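Local coordinates for protein 2,3,4,5-tetrahydropyridine-2,6-dicarboxylate N-succinyltransferase (Campylobacter jejuni, PDB 2RIJ) that probably catalyses the succinylation of tetrahydrodipicolinate by succinyl-CoA, an early step in the diaminopimelate route to lysine, at residues A[178-181]-A[182-185]; A[204-208]-A[209-213]; A[291-294]-A[295-299]. All coordinates share one frame; numbering follows the deposited sequence. Where two conformers were deposited one is given.

Contact 1. Residues A[178-181]-A[182-185]; sequences IELE and YLRA
Ile178 meets the first turn of helix 180-192 through CG2, which lies 3.7 Å from Tyr182 CD2 and 3.9 Å from Leu183 CG. That methyl stands anti to the residue's own backbone N, and from there it reaches both, the Ile178 and Leu183 side chains crossing at about a right angle. Glu179 occupies the N-cap position. Its carbonyl O takes two weak bonds, from Tyr182 N (3.1 Å, bent to 126° at the hydrogen) and from Leu183 N, while its carboxylate OE2 accepts from Leu38 N and Asn39 N. At Leu180 regular helical bonding begins: Arg184 N donates to Leu180 O at 3.0 Å. Leu180 CB lies against one face of the Arg184 guanidinium, 3.6 Å from Arg184 NH2. In the conformer given, of two, Glu181 OE1 lies at the guanidinium's edge and Arg184 NH1 approaches it from above the carboxylate plane at 3.1 Å, the planes 42° apart; this salt bridge is tentative, since the other conformer need not keep it. Arg184 NH2 forms a salt bridge with Asp216 and a hydrogen bond with Pro214 O, both of the second subunit. Beneath the helix start, Ile178 touches Ser173 while Leu180 and Leu183 rest on Ala171, Ser173 and Ala171 belonging to strand 170-173.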
loop_
_atom_site.group_PDB
_atom_site.type_symbol
_atom_site.label_atom_id
_atom_site.label_comp_id
_atom_site.label_asym_id
_atom_site.label_seq_id
_atom_site.Cartn_x
_atom_site.Cartn_y
_atom_site.Cartn_z
ATOM N N ILE A 178 -31.724 -40.369 -24.469
ATOM C CA ILE A 178 -31.307 -41.305 -25.503
ATOM C C ILE A 178 -29.918 -41.813 -25.149
ATOM O O ILE A 178 -29.010 -41.030 -24.905
ATOM C CB ILE A 178 -31.239 -40.614 -26.874
ATOM C CG1 ILE A 178 -32.564 -39.902 -27.168
ATOM C CG2 ILE A 178 -30.793 -41.635 -27.993
ATOM C CD1 ILE A 178 -32.561 -39.075 -28.443
ATOM N N GLU A 179 -29.754 -43.125 -25.116
ATOM C CA GLU A 179 -28.444 -43.735 -24.893
ATOM C C GLU A 179 -27.469 -43.294 -25.957
ATOM O O GLU A 179 -27.802 -43.289 -27.131
ATOM C CB GLU A 179 -28.540 -45.262 -24.922
ATOM C CG GLU A 179 -29.447 -45.861 -23.887
ATOM C CD GLU A 179 -29.277 -47.379 -23.799
ATOM O OE1 GLU A 179 -28.288 -47.826 -23.175
ATOM O OE2 GLU A 179 -30.126 -48.109 -24.369
ATOM N N LEU A 180 -26.269 -42.890 -25.546
ATOM C CA LEU A 180 -25.238 -42.455 -26.476
ATOM C C LEU A 180 -24.915 -43.591 -27.473
ATOM O O LEU A 180 -24.694 -43.340 -28.652
ATOM C CB LEU A 180 -23.970 -41.971 -25.722
ATOM C CG LEU A 180 -24.196 -40.672 -24.894
ATOM C CD1 LEU A 180 -23.040 -40.411 -23.938
ATOM C CD2 LEU A 180 -24.438 -39.482 -25.803
ATOM N N GLU A 181 -24.911 -44.837 -27.011
ATOM C CA GLU A 181 -24.558 -45.954 -27.876
ATOM C C GLU A 181 -25.614 -46.152 -28.962
ATOM O O GLU A 181 -25.316 -46.604 -30.067
ATOM C CB GLU A 181 -24.340 -47.223 -27.053
ATOM C CG GLU A 181 -23.685 -48.376 -27.823
ATOM C CD GLU A 181 -22.431 -47.965 -28.652
ATOM O OE1 GLU A 181 -21.481 -47.318 -28.135
ATOM O OE2 GLU A 181 -22.403 -48.315 -29.850
ATOM N N TYR A 182 -26.845 -45.771 -28.662
ATOM C CA TYR A 182 -27.903 -45.799 -29.661
ATOM C C TYR A 182 -27.633 -44.770 -30.798
ATOM O O TYR A 182 -27.850 -45.048 -31.984
ATOM C CB TYR A 182 -29.274 -45.560 -29.003
ATOM C CG TYR A 182 -30.367 -45.464 -30.021
ATOM C CD1 TYR A 182 -30.994 -46.609 -30.500
ATOM C CD2 TYR A 182 -30.717 -44.236 -30.566
ATOM C CE1 TYR A 182 -31.989 -46.532 -31.436
ATOM C CE2 TYR A 182 -31.690 -44.148 -31.516
ATOM C CZ TYR A 182 -32.334 -45.301 -31.935
ATOM O OH TYR A 182 -33.294 -45.201 -32.889
ATOM N N LEU A 183 -27.173 -43.582 -30.425
ATOM C CA LEU A 183 -26.828 -42.570 -31.388
ATOM C C LEU A 183 -25.647 -43.018 -32.231
ATOM O O LEU A 183 -25.611 -42.797 -33.442
ATOM C CB LEU A 183 -26.533 -41.229 -30.685
ATOM C CG LEU A 183 -27.677 -40.469 -30.043
ATOM C CD1 LEU A 183 -27.107 -39.245 -29.290
ATOM C CD2 LEU A 183 -28.760 -40.008 -31.041
ATOM N N ARG A 184 -24.653 -43.631 -31.602
ATOM C CA ARG A 184 -23.481 -44.113 -32.340
ATOM C C ARG A 184 -23.913 -45.190 -33.324
ATOM O O ARG A 184 -23.540 -45.144 -34.494
ATOM C CB ARG A 184 -22.422 -44.663 -31.381
ATOM C CG ARG A 184 -21.786 -43.583 -30.491
ATOM C CD ARG A 184 -20.782 -44.206 -29.497
ATOM N NE ARG A 184 -20.474 -43.254 -28.440
ATOM C CZ ARG A 184 -20.720 -43.450 -27.154
ATOM N NH1 ARG A 184 -21.203 -44.603 -26.722
ATOM N NH2 ARG A 184 -20.478 -42.477 -26.310
ATOM N N ALA A 185 -24.685 -46.164 -32.838
ATOM C CA ALA A 185 -25.151 -47.288 -33.680
ATOM C C ALA A 185 -26.015 -46.843 -34.882
ATOM O O ALA A 185 -26.025 -47.501 -35.923
ATOM C CB ALA A 185 -25.921 -48.318 -32.842
#

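Contact 2. Residues A[204-208]-A[209-213]; sequences KFPRF and LAHII
A short 3-10 turn, lying in the loop between strands 201-203 and 219-220, folds Ile212 back onto the ring of Phe208. Ile212 CB sits 3.8 Å from the centroid of the Phe208 ring and 15° off its normal, a CH-pi contact over the face. Ile212 CG2 goes closer still, to 3.4 Å from Phe208 CZ, which makes the packing tight at the far end of the ring. The ring reaches this place because Phe208 CG is anti to its backbone N (chi1 180°), and the two side chains then cross at about a right angle. Leu209 CD2 adds a looser contact with Phe208 CD1.

Three backbone bonds hold the turn. Ala210 N donates to Arg207 O at 3.1 Å. Phe208 O accepts twice, from His211 N and from Ile212 N, each at 2.9 Å. The two donors differ in direction, Ile212 N standing nearly in line with the C=O bond and His211 N well above the carbonyl plane.

Pro206 CG lies 3.7 Å from His211 NE2, the two side chains crossing at about a right angle, while Arg207 O sits at the imidazole edge, 3.6 Å from His211 CD2. The imidazole is also gripped through ND1 by Tyr146 OH and through NE2 by Gln45 OE1, and Arg207 NH2 bridges to Glu222 of the second subunit. Chemically, then, the turn that brings Ile212 over Phe208 is closed by a carbonyl oxygen that accepts two N-H bonds, and a buried histidine has both ring nitrogens satisfied by side chains from strand 43-48 and helix 138-149, which fixes the rotation of its ring.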
loop_
_atom_site.group_PDB
_atom_site.type_symbol
_atom_site.label_atom_id
_atom_site.label_comp_id
_atom_site.label_asym_id
_atom_site.label_seq_id
_atom_site.Cartn_x
_atom_site.Cartn_y
_atom_site.Cartn_z
ATOM N N LYS A 204 -25.969 -36.795 -16.811
ATOM C CA LYS A 204 -26.641 -37.767 -15.940
ATOM C C LYS A 204 -27.926 -37.257 -15.275
ATOM O O LYS A 204 -28.717 -38.065 -14.792
ATOM C CB LYS A 204 -25.665 -38.255 -14.834
ATOM C CG LYS A 204 -24.547 -39.162 -15.356
ATOM C CD LYS A 204 -23.539 -39.489 -14.285
ATOM C CE LYS A 204 -22.621 -40.652 -14.716
ATOM N NZ LYS A 204 -21.781 -41.146 -13.637
ATOM N N PHE A 205 -28.095 -35.942 -15.200
ATOM C CA PHE A 205 -29.247 -35.320 -14.548
ATOM C C PHE A 205 -30.095 -34.570 -15.583
ATOM O O PHE A 205 -29.535 -33.923 -16.478
ATOM C CB PHE A 205 -28.811 -34.272 -13.522
ATOM C CG PHE A 205 -28.252 -34.829 -12.246
ATOM C CD1 PHE A 205 -26.995 -35.419 -12.237
ATOM C CD2 PHE A 205 -28.942 -34.714 -11.058
ATOM C CE1 PHE A 205 -26.452 -35.957 -11.053
ATOM C CE2 PHE A 205 -28.400 -35.248 -9.865
ATOM C CZ PHE A 205 -27.169 -35.900 -9.893
ATOM N N PRO A 206 -31.431 -34.549 -15.385
ATOM C CA PRO A 206 -32.343 -33.691 -16.149
ATOM C C PRO A 206 -32.473 -32.299 -15.526
ATOM O O PRO A 206 -31.839 -31.994 -14.495
ATOM C CB PRO A 206 -33.657 -34.465 -16.054
ATOM C CG PRO A 206 -33.603 -35.040 -14.722
ATOM C CD PRO A 206 -32.185 -35.348 -14.396
ATOM N N ARG A 207 -33.225 -31.445 -16.196
ATOM C CA ARG A 207 -33.465 -30.119 -15.739
ATOM C C ARG A 207 -34.733 -30.107 -14.875
ATOM O O ARG A 207 -35.667 -30.889 -15.077
ATOM C CB ARG A 207 -33.567 -29.170 -16.922
ATOM C CG ARG A 207 -32.188 -29.047 -17.634
ATOM C CD ARG A 207 -32.247 -28.674 -19.005
ATOM N NE ARG A 207 -30.912 -28.524 -19.574
ATOM C CZ ARG A 207 -30.715 -28.009 -20.758
ATOM N NH1 ARG A 207 -31.742 -27.631 -21.468
ATOM N NH2 ARG A 207 -29.508 -27.853 -21.215
ATOM N N PHE A 208 -34.753 -29.158 -13.965
ATOM C CA PHE A 208 -35.906 -28.863 -13.074
ATOM C C PHE A 208 -37.223 -28.712 -13.811
ATOM O O PHE A 208 -38.202 -29.329 -13.417
ATOM C CB PHE A 208 -35.527 -27.592 -12.278
ATOM C CG PHE A 208 -36.526 -27.072 -11.306
ATOM C CD1 PHE A 208 -37.524 -26.201 -11.731
ATOM C CD2 PHE A 208 -36.365 -27.293 -9.918
ATOM C CE1 PHE A 208 -38.395 -25.604 -10.821
ATOM C CE2 PHE A 208 -37.222 -26.703 -9.012
ATOM C CZ PHE A 208 -38.273 -25.872 -9.476
ATOM N N LEU A 209 -37.244 -27.946 -14.910
ATOM C CA LEU A 209 -38.493 -27.671 -15.590
ATOM C C LEU A 209 -39.024 -28.873 -16.389
ATOM O O LEU A 209 -40.147 -28.856 -16.843
ATOM C CB LEU A 209 -38.386 -26.373 -16.436
ATOM C CG LEU A 209 -38.377 -25.070 -15.629
ATOM C CD1 LEU A 209 -38.048 -23.905 -16.620
ATOM C CD2 LEU A 209 -39.709 -24.822 -14.872
ATOM N N ALA A 210 -38.227 -29.940 -16.517
ATOM C CA ALA A 210 -38.745 -31.155 -17.124
ATOM C C ALA A 210 -39.683 -31.850 -16.109
ATOM O O ALA A 210 -40.431 -32.779 -16.485
ATOM C CB ALA A 210 -37.595 -32.114 -17.593
ATOM N N HIS A 211 -39.654 -31.410 -14.854
ATOM C CA HIS A 211 -40.343 -32.135 -13.752
ATOM C C HIS A 211 -41.234 -31.308 -12.817
ATOM O O HIS A 211 -42.175 -31.860 -12.252
ATOM C CB HIS A 211 -39.305 -32.885 -12.900
ATOM C CG HIS A 211 -38.592 -33.953 -13.643
ATOM N ND1 HIS A 211 -39.084 -35.234 -13.773
ATOM C CD2 HIS A 211 -37.439 -33.913 -14.354
ATOM C CE1 HIS A 211 -38.265 -35.933 -14.541
ATOM N NE2 HIS A 211 -37.274 -35.150 -14.928
ATOM N N ILE A 212 -40.908 -30.032 -12.605
ATOM C CA ILE A 212 -41.513 -29.224 -11.555
ATOM C C ILE A 212 -42.163 -28.011 -12.177
ATOM O O ILE A 212 -41.613 -27.412 -13.094
ATOM C CB ILE A 212 -40.411 -28.763 -10.549
ATOM C CG1 ILE A 212 -39.598 -30.000 -10.077
ATOM C CG2 ILE A 212 -40.995 -27.888 -9.356
ATOM C CD1 ILE A 212 -40.304 -30.960 -9.139
ATOM N N ILE A 213 -43.327 -27.652 -11.656
ATOM C CA ILE A 213 -44.070 -26.495 -12.080
ATOM C C ILE A 213 -43.855 -25.427 -11.029
ATOM O O ILE A 213 -44.299 -25.597 -9.883
ATOM C CB ILE A 213 -45.572 -26.807 -12.225
ATOM C CG1 ILE A 213 -45.797 -27.943 -13.230
ATOM C CG2 ILE A 213 -46.388 -25.518 -12.648
ATOM C CD1 ILE A 213 -47.222 -28.586 -13.219
#

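Contact 3. Residues A[291-294]-A[295-299]; sequences ISVG and KACLL
Where Val293 and Gly294 meet Cys297 the flat group is a peptide, not a ring: Cys297 SG stands over one face of the Gly294-Lys295 peptide, almost directly above its oxygen, with Gly294 O and Cys297 SG 3.7 Å apart. The peptide N-H has another partner, Lys295 N bonding to Asp311 OD1. Beside the sulfur, Val293 CG1 packs 3.5 Å from Cys297 CB and 3.7 Å from Cys297 SG. Both groups are placed by their first torsions, since CG1 of Val293 lies anti to its backbone N (chi1 163°), whereas SG of Cys297 lies beside its own N, so that methyl and sulfur come together within the bend.

This bend is a corner of the parallel beta-helix built from hexapeptide repeats, which in this family is left-handed. The chain passes from strand 292-293 to strand 298-299, in a different sheet of the helix. Ala296 turns it with positive backbone angles (phi 56°, psi 38°). No hydrogen bond joins 291-294 to 295-299; the corner is instead held by adjoining coils, Cys297 N bonding to Ser271 OG on one and Lys295 pairing through its backbone with Asn312 on another, while the Cys297 side chain touches Cys313.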
loop_
_atom_site.group_PDB
_atom_site.type_symbol
_atom_site.label_atom_id
_atom_site.label_comp_id
_atom_site.label_asym_id
_atom_site.label_seq_id
_atom_site.Cartn_x
_atom_site.Cartn_y
_atom_site.Cartn_z
ATOM N N ILE A 291 -21.903 -24.219 2.588
ATOM C CA ILE A 291 -22.012 -22.757 2.643
ATOM C C ILE A 291 -23.474 -22.283 2.583
ATOM O O ILE A 291 -24.236 -22.743 1.753
ATOM C CB ILE A 291 -21.192 -22.167 1.508
ATOM C CG1 ILE A 291 -19.710 -22.398 1.841
ATOM C CG2 ILE A 291 -21.469 -20.677 1.288
ATOM C CD1 ILE A 291 -18.811 -22.188 0.714
ATOM N N SER A 292 -23.864 -21.429 3.531
ATOM C CA SER A 292 -25.170 -20.786 3.583
ATOM C C SER A 292 -24.975 -19.272 3.579
ATOM O O SER A 292 -24.080 -18.775 4.237
ATOM C CB SER A 292 -25.891 -21.143 4.881
ATOM O OG SER A 292 -26.167 -22.520 4.985
ATOM N N VAL A 293 -25.798 -18.554 2.823
ATOM C CA VAL A 293 -25.843 -17.108 2.859
ATOM C C VAL A 293 -27.180 -16.762 3.512
ATOM O O VAL A 293 -28.214 -17.350 3.182
ATOM C CB VAL A 293 -25.692 -16.584 1.423
ATOM C CG1 VAL A 293 -26.124 -15.164 1.265
ATOM C CG2 VAL A 293 -24.233 -16.849 0.923
ATOM N N GLY A 294 -27.174 -15.836 4.452
ATOM C CA GLY A 294 -28.383 -15.552 5.228
ATOM C C GLY A 294 -29.357 -14.648 4.497
ATOM O O GLY A 294 -29.301 -14.481 3.296
ATOM N N LYS A 295 -30.273 -14.065 5.265
ATOM C CA LYS A 295 -31.307 -13.209 4.738
ATOM C C LYS A 295 -30.824 -11.829 4.330
ATOM O O LYS A 295 -29.962 -11.247 4.971
ATOM C CB LYS A 295 -32.397 -13.011 5.801
ATOM C CG LYS A 295 -33.136 -14.260 6.139
ATOM C CD LYS A 295 -34.311 -13.949 7.054
ATOM C CE LYS A 295 -34.883 -15.225 7.614
ATOM N NZ LYS A 295 -36.219 -14.967 8.270
ATOM N N ALA A 296 -31.394 -11.309 3.251
ATOM C CA ALA A 296 -31.125 -9.957 2.819
ATOM C C ALA A 296 -29.617 -9.698 2.596
ATOM O O ALA A 296 -29.111 -8.640 2.919
ATOM C CB ALA A 296 -31.719 -8.942 3.856
ATOM N N CYS A 297 -28.893 -10.673 2.070
ATOM C CA CYS A 297 -27.516 -10.445 1.693
ATOM C C CYS A 297 -27.471 -9.919 0.257
ATOM O O CYS A 297 -28.334 -10.263 -0.551
ATOM C CB CYS A 297 -26.698 -11.717 1.787
ATOM S SG CYS A 297 -26.422 -12.221 3.497
ATOM N N LEU A 298 -26.475 -9.087 -0.025
ATOM C CA LEU A 298 -26.281 -8.480 -1.333
ATOM C C LEU A 298 -24.915 -8.907 -1.854
ATOM O O LEU A 298 -23.909 -8.466 -1.338
ATOM C CB LEU A 298 -26.332 -6.961 -1.154
ATOM C CG LEU A 298 -26.340 -6.017 -2.336
ATOM C CD1 LEU A 298 -27.413 -6.409 -3.335
ATOM C CD2 LEU A 298 -26.575 -4.586 -1.765
ATOM N N LEU A 299 -24.889 -9.765 -2.866
ATOM C CA LEU A 299 -23.636 -10.251 -3.460
ATOM C C LEU A 299 -23.442 -9.540 -4.809
ATOM O O LEU A 299 -24.228 -9.699 -5.729
ATOM C CB LEU A 299 -23.696 -11.753 -3.616
ATOM C CG LEU A 299 -24.011 -12.540 -2.335
ATOM C CD1 LEU A 299 -24.094 -14.013 -2.600
ATOM C CD2 LEU A 299 -23.042 -12.245 -1.146
#

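In the fold
The three contacts come in series along the chain, each a local contact within one continuous stretch, with no shared residues. Contact 1, at the start of helix 180-192, and contact 2 have centres about 22 Å apart and nearest atoms about 9 Å apart. Contact 3 lies in the hexapeptide-repeat coils, its centre about 26 Å from that of contact 2 and about 43 Å from that of contact 1, on the opposite side of the chain's centre from contact 1. Contact 2 precedes strand 219-220, the first strand of the sheets that make up the beta-helix, and so leads into it. Of the three, only contacts 1 and 2 reach other subunits, in keeping with an oligomeric enzyme.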